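Local coordinates for protein arginine kinase (PDB 4RF6) that catalyses the reversible transfer of a phosphoryl group from ATP to L-arginine, giving phospho-L-arginine and ADP, through two phosphagen kinase units joined in one chain, at residues T496-L505 and A557-R567; K369-L377 and S408-V417. One frame throughout, in Å; residues are numbered along the deposited sequence.

Overall arrangement
Interaction 1 belongs to the C-terminal catalytic part of the second repeat and interaction 2 to its smaller helical N-terminal part, with centres about 21 Å apart. The two meet where A557 packs against S415. Both are partly buried, and an arginine is central to each. Interaction 1 is largely polar: stacked guanidinium groups, a two-bond salt bridge and four waters fasten the start of helix 501-516 to the loop before strand 568-572, near the centre of the chain. Interaction 2, about 27 Å from that centre, sets a helix end and the chain after it against another helix and has a larger apolar share, with a proline, a tyrosine and valines beside one arginine as the chain leaves helix 344-370.

Interaction 1: residues T496-L505 and A557-R567; sequences TPGLTRNERL and AGVNKLWPEGR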
ATOM      1  N   THR A 496      13.625   1.155   9.622  1.00 15.24           N
ATOM      2  CA  THR A 496      12.271   1.483   9.169  1.00 14.42           C
ATOM      3  C   THR A 496      12.123   2.762   8.313  1.00 14.05           C
ATOM      4  O   THR A 496      11.415   2.741   7.300  1.00 14.32           O
ATOM      5  CB  THR A 496      11.273   1.482  10.353  1.00 16.81           C
ATOM      6  OG1 THR A 496      11.165   0.146  10.871  1.00 21.77           O
ATOM      7  CG2 THR A 496       9.909   1.929   9.906  1.00 21.88           C
ATOM      8  N   PRO A 497      12.784   3.874   8.703  1.00 14.60           N
ATOM      9  CA  PRO A 497      12.571   5.091   7.903  1.00 14.71           C
ATOM     10  C   PRO A 497      13.167   5.011   6.502  1.00 17.49           C
ATOM     11  O   PRO A 497      12.762   5.791   5.635  1.00 20.28           O
ATOM     12  CB  PRO A 497      13.311   6.167   8.702  1.00 14.19           C
ATOM     13  CG  PRO A 497      13.365   5.637  10.107  1.00 17.04           C
ATOM     14  CD  PRO A 497      13.551   4.161   9.929  1.00 13.03           C
ATOM     15  N   GLY A 498      14.120   4.108   6.282  1.00 16.78           N
ATOM     16  CA  GLY A 498      14.811   4.050   5.003  1.00 15.07           C
ATOM     17  C   GLY A 498      14.431   2.862   4.137  1.00 16.03           C
ATOM     18  O   GLY A 498      14.984   2.674   3.050  1.00 16.42           O
ATOM     19  N   LEU A 499      13.481   2.060   4.617  1.00 17.17           N
ATOM     20  CA  LEU A 499      13.083   0.831   3.929  1.00 16.64           C
ATOM     21  C   LEU A 499      12.531   1.074   2.527  1.00 18.49           C
ATOM     22  O   LEU A 499      11.756   2.011   2.307  1.00 15.98           O
ATOM     23  CB  LEU A 499      12.029   0.069   4.743  1.00 16.31           C
ATOM     24  CG  LEU A 499      12.442  -0.673   6.009  1.00 16.96           C
ATOM     25  CD1 LEU A 499      11.224  -1.336   6.654  1.00 19.90           C
ATOM     26  CD2 LEU A 499      13.504  -1.711   5.702  1.00 16.92           C
ATOM     27  N   THR A 500      12.930   0.219   1.585  1.00 21.89           N
ATOM     28  CA  THR A 500      12.310   0.185   0.264  1.00 20.68           C
ATOM     29  C   THR A 500      11.117  -0.758   0.326  1.00 18.06           C
ATOM     30  O   THR A 500      10.956  -1.500   1.300  1.00 16.83           O
ATOM     31  CB  THR A 500      13.272  -0.315  -0.827  1.00 21.73           C
ATOM     32  OG1 THR A 500      13.606  -1.687  -0.580  1.00 20.65           O
ATOM     33  CG2 THR A 500      14.542   0.527  -0.870  1.00 22.33           C
ATOM     34  N   ARG A 501      10.277  -0.737  -0.704  1.00 18.56           N
ATOM     35  CA  ARG A 501       9.101  -1.598  -0.722  1.00 16.90           C
ATOM     36  C   ARG A 501       9.470  -3.067  -0.560  1.00 17.70           C
ATOM     37  O   ARG A 501       8.882  -3.774   0.268  1.00 17.57           O
ATOM     38  CB  ARG A 501       8.308  -1.422  -2.015  1.00 20.54           C
ATOM     39  CG  ARG A 501       7.213  -2.464  -2.194  1.00 20.72           C
ATOM     40  CD  ARG A 501       6.219  -2.056  -3.271  1.00 22.16           C
ATOM     41  NE  ARG A 501       5.044  -2.919  -3.238  1.00 24.44           N
ATOM     42  CZ  ARG A 501       4.874  -3.989  -4.008  1.00 24.74           C
ATOM     43  NH1 ARG A 501       5.793  -4.327  -4.906  1.00 24.09           N
ATOM     44  NH2 ARG A 501       3.778  -4.717  -3.885  1.00 27.91           N
ATOM     45  N   ASN A 502      10.436  -3.524  -1.351  1.00 16.33           N
ATOM     46  CA  ASN A 502      10.811  -4.937  -1.349  1.00 21.03           C
ATOM     47  C   ASN A 502      11.466  -5.393  -0.047  1.00 16.10           C
ATOM     48  O   ASN A 502      11.231  -6.512   0.408  1.00 18.37           O
ATOM     49  CB  ASN A 502      11.703  -5.262  -2.554  1.00 26.92           C
ATOM     50  CG  ASN A 502      10.954  -5.183  -3.871  1.00 33.78           C
ATOM     51  OD1 ASN A 502       9.737  -5.368  -3.915  1.00 34.18           O
ATOM     52  ND2 ASN A 502      11.678  -4.906  -4.952  1.00 36.97           N
ATOM     53  N   GLU A 503      12.287  -4.534   0.552  1.00 17.25           N
ATOM     54  CA  GLU A 503      12.850  -4.834   1.872  1.00 14.56           C
ATOM     55  C   GLU A 503      11.760  -5.097   2.911  1.00 15.89           C
ATOM     56  O   GLU A 503      11.807  -6.090   3.644  1.00 18.92           O
ATOM     57  CB  GLU A 503      13.727  -3.685   2.366  1.00 16.25           C
ATOM     58  CG  GLU A 503      15.067  -3.518   1.670  1.00 21.08           C
ATOM     59  CD  GLU A 503      15.860  -2.358   2.258  1.00 24.86           C
ATOM     60  OE1 GLU A 503      16.859  -2.612   2.960  1.00 26.97           O
ATOM     61  OE2 GLU A 503      15.465  -1.195   2.027  1.00 23.98           O
ATOM     62  N   ARG A 504      10.780  -4.201   2.986  1.00 14.94           N
ATOM     63  CA  ARG A 504       9.714  -4.333   3.982  1.00 17.29           C
ATOM     64  C   ARG A 504       8.939  -5.636   3.787  1.00 17.50           C
ATOM     65  O   ARG A 504       8.601  -6.322   4.759  1.00 17.50           O
ATOM     66  CB  ARG A 504       8.755  -3.136   3.932  1.00 16.37           C
ATOM     67  CG  ARG A 504       7.658  -3.204   4.991  1.00 17.55           C
ATOM     68  CD  ARG A 504       6.679  -2.038   4.862  1.00 16.70           C
ATOM     69  NE  ARG A 504       7.344  -0.754   5.070  1.00 14.37           N
ATOM     70  CZ  ARG A 504       7.663   0.089   4.097  1.00 15.75           C
ATOM     71  NH1 ARG A 504       7.372  -0.212   2.839  1.00 18.35           N
ATOM     72  NH2 ARG A 504       8.270   1.234   4.379  1.00 12.99           N
ATOM     73  N   LEU A 505       8.660  -5.968   2.529  1.00 18.53           N
ATOM     74  CA  LEU A 505       7.981  -7.213   2.191  1.00 19.55           C
ATOM     75  C   LEU A 505       8.849  -8.426   2.527  1.00 20.35           C
ATOM     76  O   LEU A 505       8.337  -9.448   2.978  1.00 19.71           O
ATOM     77  CB  LEU A 505       7.600  -7.243   0.706  1.00 19.61           C
ATOM     78  CG  LEU A 505       6.476  -6.324   0.231  1.00 25.71           C
ATOM     79  CD1 LEU A 505       6.433  -6.277  -1.288  1.00 26.01           C
ATOM     80  CD2 LEU A 505       5.134  -6.789   0.773  1.00 27.47           C
ATOM     81  N   ALA A 557       9.049  11.161   9.261  1.00 18.72           N
ATOM     82  CA  ALA A 557      10.305  10.419   9.295  1.00 20.10           C
ATOM     83  C   ALA A 557      10.388   9.433   8.135  1.00 20.24           C
ATOM     84  O   ALA A 557      11.450   8.875   7.864  1.00 24.57           O
ATOM     85  CB  ALA A 557      10.443   9.683  10.620  1.00 15.79           C
ATOM     86  N   GLY A 558       9.261   9.196   7.469  1.00 18.98           N
ATOM     87  CA  GLY A 558       9.228   8.267   6.350  1.00 19.10           C
ATOM     88  C   GLY A 558       8.830   6.862   6.761  1.00 19.42           C
ATOM     89  O   GLY A 558       8.936   5.915   5.974  1.00 24.16           O
ATOM     90  N   VAL A 559       8.372   6.731   8.000  1.00 13.98           N
ATOM     91  CA  VAL A 559       8.034   5.431   8.586  1.00 14.89           C
ATOM     92  C   VAL A 559       6.718   4.841   8.047  1.00 17.43           C
ATOM     93  O   VAL A 559       6.556   3.617   7.980  1.00 17.28           O
ATOM     94  CB  VAL A 559       8.018   5.538  10.132  1.00 20.36           C
ATOM     95  CG1 VAL A 559       7.437   4.289  10.778  1.00 16.76           C
ATOM     96  CG2 VAL A 559       9.428   5.789  10.653  1.00 20.55           C
ATOM     97  N   ASN A 560       5.786   5.703   7.642  1.00 17.52           N
ATOM     98  CA  ASN A 560       4.448   5.241   7.257  1.00 17.20           C
ATOM     99  C   ASN A 560       4.289   4.808   5.797  1.00 19.73           C
ATOM    100  O   ASN A 560       3.169   4.554   5.352  1.00 23.27           O
ATOM    101  CB  ASN A 560       3.400   6.316   7.558  1.00 18.60           C
ATOM    102  CG  ASN A 560       3.040   6.398   9.023  1.00 22.99           C
ATOM    103  OD1 ASN A 560       3.183   5.427   9.770  1.00 24.43           O
ATOM    104  ND2 ASN A 560       2.538   7.560   9.442  1.00 23.99           N
ATOM    105  N   LYS A 561       5.393   4.737   5.058  1.00 15.53           N
ATOM    106  CA  LYS A 561       5.341   4.511   3.609  1.00 17.98           C
ATOM    107  C   LYS A 561       4.577   3.244   3.236  1.00 18.25           C
ATOM    108  O   LYS A 561       4.774   2.189   3.846  1.00 15.06           O
ATOM    109  CB  LYS A 561       6.749   4.456   2.998  1.00 21.20           C
ATOM    110  CG  LYS A 561       7.566   5.741   3.118  1.00 23.63           C
ATOM    111  CD  LYS A 561       8.781   5.703   2.186  1.00 25.98           C
ATOM    112  CE  LYS A 561       9.837   6.742   2.562  1.00 26.01           C
ATOM    113  NZ  LYS A 561      10.703   6.262   3.678  1.00 26.65           N
ATOM    114  N   LEU A 562       3.694   3.373   2.243  1.00 19.18           N
ATOM    115  CA  LEU A 562       2.936   2.247   1.693  1.00 18.73           C
ATOM    116  C   LEU A 562       2.019   1.554   2.707  1.00 19.92           C
ATOM    117  O   LEU A 562       1.706   0.370   2.554  1.00 23.16           O
ATOM    118  CB  LEU A 562       3.881   1.224   1.054  1.00 14.63           C
ATOM    119  CG  LEU A 562       4.854   1.745  -0.004  1.00 17.02           C
ATOM    120  CD1 LEU A 562       5.551   0.571  -0.689  1.00 16.77           C
ATOM    121  CD2 LEU A 562       4.163   2.646  -1.039  1.00 16.71           C
ATOM    122  N   TRP A 563       1.586   2.289   3.729  1.00 19.94           N
ATOM    123  CA  TRP A 563       0.690   1.736   4.745  1.00 22.02           C
ATOM    124  C   TRP A 563      -0.532   1.083   4.116  1.00 21.47           C
ATOM    125  O   TRP A 563      -1.147   1.655   3.214  1.00 21.70           O
ATOM    126  CB  TRP A 563       0.228   2.826   5.709  1.00 24.02           C
ATOM    127  CG  TRP A 563      -0.441   2.257   6.908  1.00 28.54           C
ATOM    128  CD1 TRP A 563      -1.783   2.052   7.090  1.00 30.26           C
ATOM    129  CD2 TRP A 563       0.202   1.785   8.089  1.00 30.04           C
ATOM    130  NE1 TRP A 563      -2.009   1.485   8.323  1.00 32.00           N
ATOM    131  CE2 TRP A 563      -0.802   1.312   8.957  1.00 31.22           C
ATOM    132  CE3 TRP A 563       1.536   1.723   8.504  1.00 30.79           C
ATOM    133  CZ2 TRP A 563      -0.515   0.783  10.215  1.00 29.88           C
ATOM    134  CZ3 TRP A 563       1.820   1.198   9.749  1.00 32.20           C
ATOM    135  CH2 TRP A 563       0.801   0.739  10.590  1.00 28.75           C
ATOM    136  N   PRO A 564      -0.908  -0.116   4.594  1.00 20.65           N
ATOM    137  CA  PRO A 564      -0.324  -0.938   5.660  1.00 19.11           C
ATOM    138  C   PRO A 564       0.462  -2.133   5.131  1.00 17.90           C
ATOM    139  O   PRO A 564       0.585  -3.137   5.837  1.00 16.90           O
ATOM    140  CB  PRO A 564      -1.566  -1.463   6.373  1.00 21.37           C
ATOM    141  CG  PRO A 564      -2.544  -1.683   5.223  1.00 18.57           C
ATOM    142  CD  PRO A 564      -2.231  -0.624   4.183  1.00 20.25           C
ATOM    143  N   GLU A 565       0.975  -2.035   3.910  1.00 17.33           N
ATOM    144  CA  GLU A 565       1.675  -3.155   3.290  1.00 16.90           C
ATOM    145  C   GLU A 565       2.865  -3.602   4.123  1.00 15.93           C
ATOM    146  O   GLU A 565       3.673  -2.777   4.551  1.00 18.55           O
ATOM    147  CB  GLU A 565       2.136  -2.782   1.880  1.00 19.85           C
ATOM    148  CG  GLU A 565       2.928  -3.870   1.167  1.00 22.54           C
ATOM    149  CD  GLU A 565       3.215  -3.529  -0.287  1.00 23.31           C
ATOM    150  OE1 GLU A 565       4.216  -2.833  -0.555  1.00 23.51           O
ATOM    151  OE2 GLU A 565       2.433  -3.960  -1.159  1.00 21.18           O
ATOM    152  N   GLY A 566       2.961  -4.906   4.372  1.00 13.94           N
ATOM    153  CA  GLY A 566       4.111  -5.451   5.080  1.00 18.49           C
ATOM    154  C   GLY A 566       3.954  -5.430   6.592  1.00 19.13           C
ATOM    155  O   GLY A 566       4.828  -5.915   7.319  1.00 20.63           O
ATOM    156  N   ARG A 567       2.843  -4.867   7.063  1.00 18.24           N
ATOM    157  CA  ARG A 567       2.596  -4.721   8.496  1.00 18.27           C
ATOM    158  C   ARG A 567       1.689  -5.836   8.999  1.00 19.75           C
ATOM    159  O   ARG A 567       0.743  -6.239   8.313  1.00 19.14           O
ATOM    160  CB  ARG A 567       1.936  -3.374   8.798  1.00 20.89           C
ATOM    161  CG  ARG A 567       2.886  -2.183   8.894  1.00 22.68           C
ATOM    162  CD  ARG A 567       3.387  -1.729   7.537  1.00 19.02           C
ATOM    163  NE  ARG A 567       4.163  -0.492   7.628  1.00 17.79           N
ATOM    164  CZ  ARG A 567       4.349   0.346   6.613  1.00 18.16           C
ATOM    165  NH1 ARG A 567       3.827   0.078   5.425  1.00 17.70           N
ATOM    166  NH2 ARG A 567       5.059   1.453   6.781  1.00 18.13           N
TER
HETATM  167  O   HOH W   1       8.785   2.100   6.858  1.00 23.30           O
HETATM  168  O   HOH W   2      10.384   3.316   4.346  1.00 24.17           O
HETATM  169  O   HOH W   3      12.268   4.415   1.816  1.00 22.63           O
HETATM  170  O   HOH W   4       6.281  -2.576   1.334  1.00 22.48           O
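T496 meets V559 through its methyl, CG2 lying 3.5 Å from V559 CG1, and the P497 ring runs alongside the other valine branch. One water joins T496 O, V559 O and R504 NH2, while two others link L499 O to K561 NZ. At the helix start, T500 and E503 form a capping box. R501, its chain extended with CG anti to the backbone N (chi1 170°), grips E565 side-on, NE to OE1 at 2.8 Å and NH2 to OE2 at 3.1 Å, both from the syn side but tilted out of the carboxylate plane. The R504 guanidinium lies flat on that of R567, planes 10° apart and centres separated by 4.2 Å; W563 covers the opposite face of R567. K561 O, which takes R567 NH1 at 2.8 Å and NH2 at 3.0 Å, also lies over the R504 face, probably easing the stacking of like charges. A fourth water accepts from R504 NH1 and donates to R501 O and E565 OE1. L505 CD2 rests on E565 CG. Helix 501-516 thus begins against two type II turns, N560 to W563 and P564 to R567, between helix 552-557 and strand 568-572, and R501, L562 and E565 touch K242 on strand 235-242, where the two repeats meet.

Interaction 2: residues K369-L377 and S408-V417; sequences KRSVFPEVL and SLYDCINSGV
R370 lies across Y410, its CG 3.8 Å from the ring centroid and only 12° off the normal, a CH-pi contact over the face. With CG beside the backbone N (chi1 -66°) and the chain extended to NE, R370 runs over the ring to D411, its guanidinium nearly parallel to the ring, planes 14° apart. NH1 of R370 makes a salt bridge to D411 OD1 at 2.8 Å, the acceptor lying in the guanidinium plane but reached from above the carboxylate. A weak hydrogen bond joins R370 NH2 to N414 OD1 at 3.3 Å; the amide nitrogen of N414 binds A556 O. One water joins R370 NH2 to D411 OD1, another R370 NH1 to S408 OG. P374 CG sits 4.0 Å from I413 CD1, which backs the Y410 ring opposite R370, and V376 packs on V417. In the next shell, D411 is positioned by a capping box with S408, and its OD2 also pairs with R125. A further water links Y410 OH to the carbonyls of K369 and V372. The chain running from the first repeat into the second thus packs on helix 409-418 of the helical N-terminal part, with helices 385-389 and 392-398 contributing L386 and F395 beside I413, V417 and P374.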
ATOM      1  N   LYS A 369      15.290  23.325  -1.707  1.00 41.40           N
ATOM      2  CA  LYS A 369      14.847  23.748  -0.380  1.00 43.12           C
ATOM      3  C   LYS A 369      15.663  23.080   0.737  1.00 41.63           C
ATOM      4  O   LYS A 369      15.821  23.637   1.829  1.00 43.39           O
ATOM      5  CB  LYS A 369      13.345  23.472  -0.227  1.00 46.46           C
ATOM      6  CG  LYS A 369      12.775  23.602   1.184  1.00 50.17           C
ATOM      7  CD  LYS A 369      11.306  24.052   1.157  1.00 53.06           C
ATOM      8  CE  LYS A 369      10.594  23.609  -0.128  1.00 54.36           C
ATOM      9  NZ  LYS A 369       9.118  23.868  -0.136  1.00 54.92           N
ATOM     10  N   ARG A 370      16.194  21.895   0.448  1.00 37.57           N
ATOM     11  CA  ARG A 370      17.027  21.172   1.409  1.00 35.52           C
ATOM     12  C   ARG A 370      18.495  21.605   1.335  1.00 35.53           C
ATOM     13  O   ARG A 370      19.303  21.224   2.181  1.00 33.36           O
ATOM     14  CB  ARG A 370      16.916  19.657   1.192  1.00 31.23           C
ATOM     15  CG  ARG A 370      15.539  19.071   1.487  1.00 30.73           C
ATOM     16  CD  ARG A 370      15.571  17.545   1.519  1.00 28.66           C
ATOM     17  NE  ARG A 370      14.396  16.995   2.193  1.00 28.12           N
ATOM     18  CZ  ARG A 370      14.256  15.722   2.558  1.00 25.94           C
ATOM     19  NH1 ARG A 370      15.214  14.839   2.312  1.00 20.61           N
ATOM     20  NH2 ARG A 370      13.147  15.332   3.170  1.00 26.24           N
ATOM     21  N   SER A 371      18.830  22.409   0.329  1.00 36.59           N
ATOM     22  CA  SER A 371      20.210  22.848   0.119  1.00 37.44           C
ATOM     23  C   SER A 371      20.638  23.886   1.149  1.00 37.67           C
ATOM     24  O   SER A 371      21.813  24.253   1.224  1.00 36.32           O
ATOM     25  CB  SER A 371      20.363  23.455  -1.275  1.00 40.03           C
ATOM     26  OG  SER A 371      19.579  24.628  -1.399  1.00 37.95           O
ATOM     27  N   VAL A 372      19.678  24.349   1.941  1.00 41.18           N
ATOM     28  CA  VAL A 372      19.883  25.461   2.860  1.00 43.85           C
ATOM     29  C   VAL A 372      19.559  25.056   4.304  1.00 41.47           C
ATOM     30  O   VAL A 372      18.672  24.234   4.528  1.00 39.45           O
ATOM     31  CB  VAL A 372      19.021  26.663   2.405  1.00 48.70           C
ATOM     32  CG1 VAL A 372      18.569  27.522   3.577  1.00 50.43           C
ATOM     33  CG2 VAL A 372      19.776  27.488   1.374  1.00 48.65           C
ATOM     34  N   PHE A 373      20.295  25.609   5.269  1.00 40.91           N
ATOM     35  CA  PHE A 373      20.025  25.377   6.689  1.00 38.60           C
ATOM     36  C   PHE A 373      18.558  25.642   7.015  1.00 39.13           C
ATOM     37  O   PHE A 373      18.006  26.669   6.619  1.00 41.98           O
ATOM     38  CB  PHE A 373      20.918  26.264   7.556  1.00 37.06           C
ATOM     39  CG  PHE A 373      20.862  25.933   9.020  1.00 35.61           C
ATOM     40  CD1 PHE A 373      21.710  24.974   9.556  1.00 35.19           C
ATOM     41  CD2 PHE A 373      19.961  26.578   9.859  1.00 34.63           C
ATOM     42  CE1 PHE A 373      21.667  24.663  10.902  1.00 35.69           C
ATOM     43  CE2 PHE A 373      19.909  26.277  11.203  1.00 35.52           C
ATOM     44  CZ  PHE A 373      20.764  25.313  11.729  1.00 36.37           C
ATOM     45  N   PRO A 374      17.920  24.709   7.734  1.00 36.68           N
ATOM     46  CA  PRO A 374      16.496  24.840   8.062  1.00 35.78           C
ATOM     47  C   PRO A 374      16.249  26.073   8.927  1.00 39.45           C
ATOM     48  O   PRO A 374      16.471  26.020  10.138  1.00 39.62           O
ATOM     49  CB  PRO A 374      16.198  23.566   8.868  1.00 31.61           C
ATOM     50  CG  PRO A 374      17.342  22.629   8.571  1.00 31.87           C
ATOM     51  CD  PRO A 374      18.523  23.507   8.336  1.00 33.38           C
ATOM     52  N   GLU A 375      15.785  27.156   8.309  1.00 45.61           N
ATOM     53  CA  GLU A 375      15.590  28.429   9.003  1.00 49.36           C
ATOM     54  C   GLU A 375      14.683  28.327  10.230  1.00 45.45           C
ATOM     55  O   GLU A 375      14.864  29.064  11.200  1.00 44.53           O
ATOM     56  CB  GLU A 375      15.040  29.484   8.038  1.00 55.89           C
ATOM     57  CG  GLU A 375      15.404  30.925   8.397  1.00 63.42           C
ATOM     58  CD  GLU A 375      16.857  31.252   8.093  1.00 70.58           C
ATOM     59  OE1 GLU A 375      17.480  30.512   7.300  1.00 73.40           O
ATOM     60  OE2 GLU A 375      17.378  32.248   8.644  1.00 72.50           O
ATOM     61  N   VAL A 376      13.717  27.409  10.189  1.00 43.51           N
ATOM     62  CA  VAL A 376      12.770  27.229  11.292  1.00 43.44           C
ATOM     63  C   VAL A 376      13.461  26.862  12.609  1.00 44.76           C
ATOM     64  O   VAL A 376      12.910  27.072  13.690  1.00 44.63           O
ATOM     65  CB  VAL A 376      11.689  26.168  10.967  1.00 44.28           C
ATOM     66  CG1 VAL A 376      10.981  26.489   9.664  1.00 44.79           C
ATOM     67  CG2 VAL A 376      12.298  24.776  10.902  1.00 43.03           C
ATOM     68  N   LEU A 377      14.670  26.316  12.513  1.00 45.93           N
ATOM     69  CA  LEU A 377      15.421  25.917  13.698  1.00 50.16           C
ATOM     70  C   LEU A 377      16.004  27.129  14.421  1.00 57.13           C
ATOM     71  O   LEU A 377      16.319  27.060  15.610  1.00 57.10           O
ATOM     72  CB  LEU A 377      16.540  24.940  13.328  1.00 47.44           C
ATOM     73  CG  LEU A 377      16.123  23.538  12.891  1.00 46.39           C
ATOM     74  CD1 LEU A 377      17.339  22.662  12.611  1.00 45.23           C
ATOM     75  CD2 LEU A 377      15.236  22.901  13.946  1.00 45.70           C
ATOM     76  N   SER A 408      20.084  10.785   3.304  1.00 24.24           N
ATOM     77  CA  SER A 408      20.795  12.040   3.542  1.00 26.89           C
ATOM     78  C   SER A 408      20.620  12.510   4.982  1.00 28.07           C
ATOM     79  O   SER A 408      19.806  11.967   5.733  1.00 24.94           O
ATOM     80  CB  SER A 408      20.306  13.132   2.596  1.00 25.54           C
ATOM     81  OG  SER A 408      19.009  13.567   2.964  1.00 24.40           O
ATOM     82  N   LEU A 409      21.394  13.518   5.368  1.00 18.53           N
ATOM     83  CA  LEU A 409      21.213  14.155   6.669  1.00 21.15           C
ATOM     84  C   LEU A 409      19.804  14.713   6.781  1.00 19.36           C
ATOM     85  O   LEU A 409      19.156  14.595   7.825  1.00 19.57           O
ATOM     86  CB  LEU A 409      22.214  15.293   6.863  1.00 24.22           C
ATOM     87  CG  LEU A 409      22.056  16.060   8.176  1.00 27.44           C
ATOM     88  CD1 LEU A 409      22.491  15.193   9.338  1.00 22.90           C
ATOM     89  CD2 LEU A 409      22.844  17.365   8.164  1.00 32.29           C
ATOM     90  N   TYR A 410      19.327  15.332   5.704  1.00 18.35           N
ATOM     91  CA  TYR A 410      18.016  15.965   5.743  1.00 17.49           C
ATOM     92  C   TYR A 410      16.914  14.926   5.900  1.00 16.48           C
ATOM     93  O   TYR A 410      15.908  15.191   6.561  1.00 18.41           O
ATOM     94  CB  TYR A 410      17.764  16.841   4.511  1.00 20.82           C
ATOM     95  CG  TYR A 410      17.038  18.127   4.857  1.00 22.11           C
ATOM     96  CD1 TYR A 410      15.756  18.098   5.403  1.00 23.21           C
ATOM     97  CD2 TYR A 410      17.633  19.360   4.646  1.00 24.44           C
ATOM     98  CE1 TYR A 410      15.090  19.266   5.730  1.00 25.82           C
ATOM     99  CE2 TYR A 410      16.975  20.538   4.965  1.00 26.16           C
ATOM    100  CZ  TYR A 410      15.708  20.483   5.506  1.00 26.59           C
ATOM    101  OH  TYR A 410      15.051  21.650   5.826  1.00 26.78           O
ATOM    102  N   ASP A 411      17.100  13.750   5.297  1.00 15.82           N
ATOM    103  CA  ASP A 411      16.198  12.627   5.550  1.00 20.81           C
ATOM    104  C   ASP A 411      16.097  12.378   7.055  1.00 19.99           C
ATOM    105  O   ASP A 411      15.001  12.224   7.603  1.00 18.28           O
ATOM    106  CB  ASP A 411      16.695  11.347   4.860  1.00 18.20           C
ATOM    107  CG  ASP A 411      16.513  11.381   3.357  1.00 21.37           C
ATOM    108  OD1 ASP A 411      15.599  12.092   2.892  1.00 22.47           O
ATOM    109  OD2 ASP A 411      17.278  10.692   2.646  1.00 19.22           O
ATOM    110  N   CYS A 412      17.249  12.351   7.719  1.00 19.93           N
ATOM    111  CA  CYS A 412      17.302  12.023   9.145  1.00 15.31           C
ATOM    112  C   CYS A 412      16.654  13.076  10.033  1.00 15.76           C
ATOM    113  O   CYS A 412      16.036  12.746  11.043  1.00 15.90           O
ATOM    114  CB  CYS A 412      18.748  11.811   9.588  1.00 13.52           C
ATOM    115  SG  CYS A 412      19.500  10.328   8.901  1.00 19.46           S
ATOM    116  N   ILE A 413      16.788  14.345   9.655  1.00 12.60           N
ATOM    117  CA  ILE A 413      16.316  15.430  10.507  1.00 15.48           C
ATOM    118  C   ILE A 413      14.920  15.915  10.123  1.00 18.06           C
ATOM    119  O   ILE A 413      14.326  16.739  10.824  1.00 17.65           O
ATOM    120  CB  ILE A 413      17.295  16.620  10.480  1.00 21.21           C
ATOM    121  CG1 ILE A 413      17.170  17.378   9.152  1.00 24.19           C
ATOM    122  CG2 ILE A 413      18.730  16.134  10.705  1.00 18.26           C
ATOM    123  CD1 ILE A 413      17.955  18.666   9.111  1.00 25.61           C
ATOM    124  N   ASN A 414      14.388  15.390   9.021  1.00 20.69           N
ATOM    125  CA  ASN A 414      13.132  15.895   8.459  1.00 20.01           C
ATOM    126  C   ASN A 414      11.968  15.993   9.450  1.00 19.94           C
ATOM    127  O   ASN A 414      11.280  17.012   9.506  1.00 20.27           O
ATOM    128  CB  ASN A 414      12.719  15.095   7.214  1.00 20.92           C
ATOM    129  CG  ASN A 414      11.580  15.753   6.458  1.00 24.59           C
ATOM    130  OD1 ASN A 414      11.762  16.804   5.836  1.00 24.14           O
ATOM    131  ND2 ASN A 414      10.393  15.145   6.514  1.00 21.55           N
ATOM    132  N   SER A 415      11.757  14.950  10.244  1.00 18.66           N
ATOM    133  CA  SER A 415      10.645  14.946  11.187  1.00 20.92           C
ATOM    134  C   SER A 415      10.765  16.051  12.234  1.00 21.03           C
ATOM    135  O   SER A 415       9.756  16.589  12.697  1.00 20.52           O
ATOM    136  CB  SER A 415      10.530  13.589  11.878  1.00 21.83           C
ATOM    137  OG  SER A 415       9.289  13.478  12.552  1.00 19.90           O
ATOM    138  N   GLY A 416      11.998  16.380  12.615  1.00 21.01           N
ATOM    139  CA  GLY A 416      12.229  17.442  13.582  1.00 24.04           C
ATOM    140  C   GLY A 416      12.126  18.815  12.945  1.00 26.76           C
ATOM    141  O   GLY A 416      11.866  19.812  13.625  1.00 29.87           O
ATOM    142  N   VAL A 417      12.339  18.867  11.633  1.00 25.24           N
ATOM    143  CA  VAL A 417      12.158  20.103  10.878  1.00 28.55           C
ATOM    144  C   VAL A 417      10.667  20.349  10.604  1.00 32.78           C
ATOM    145  O   VAL A 417      10.194  21.486  10.695  1.00 34.44           O
ATOM    146  CB  VAL A 417      12.985  20.105   9.572  1.00 28.97           C
ATOM    147  CG1 VAL A 417      12.609  21.283   8.684  1.00 28.13           C
ATOM    148  CG2 VAL A 417      14.472  20.156   9.886  1.00 28.94           C
TER
HETATM  149  O   HOH W   5      16.054  23.710   4.383  1.00 37.12           O
HETATM  150  O   HOH W   6      12.815  12.682   3.797  1.00 20.05           O
HETATM  151  O   HOH W   7      17.741  15.021   0.906  1.00 36.23           O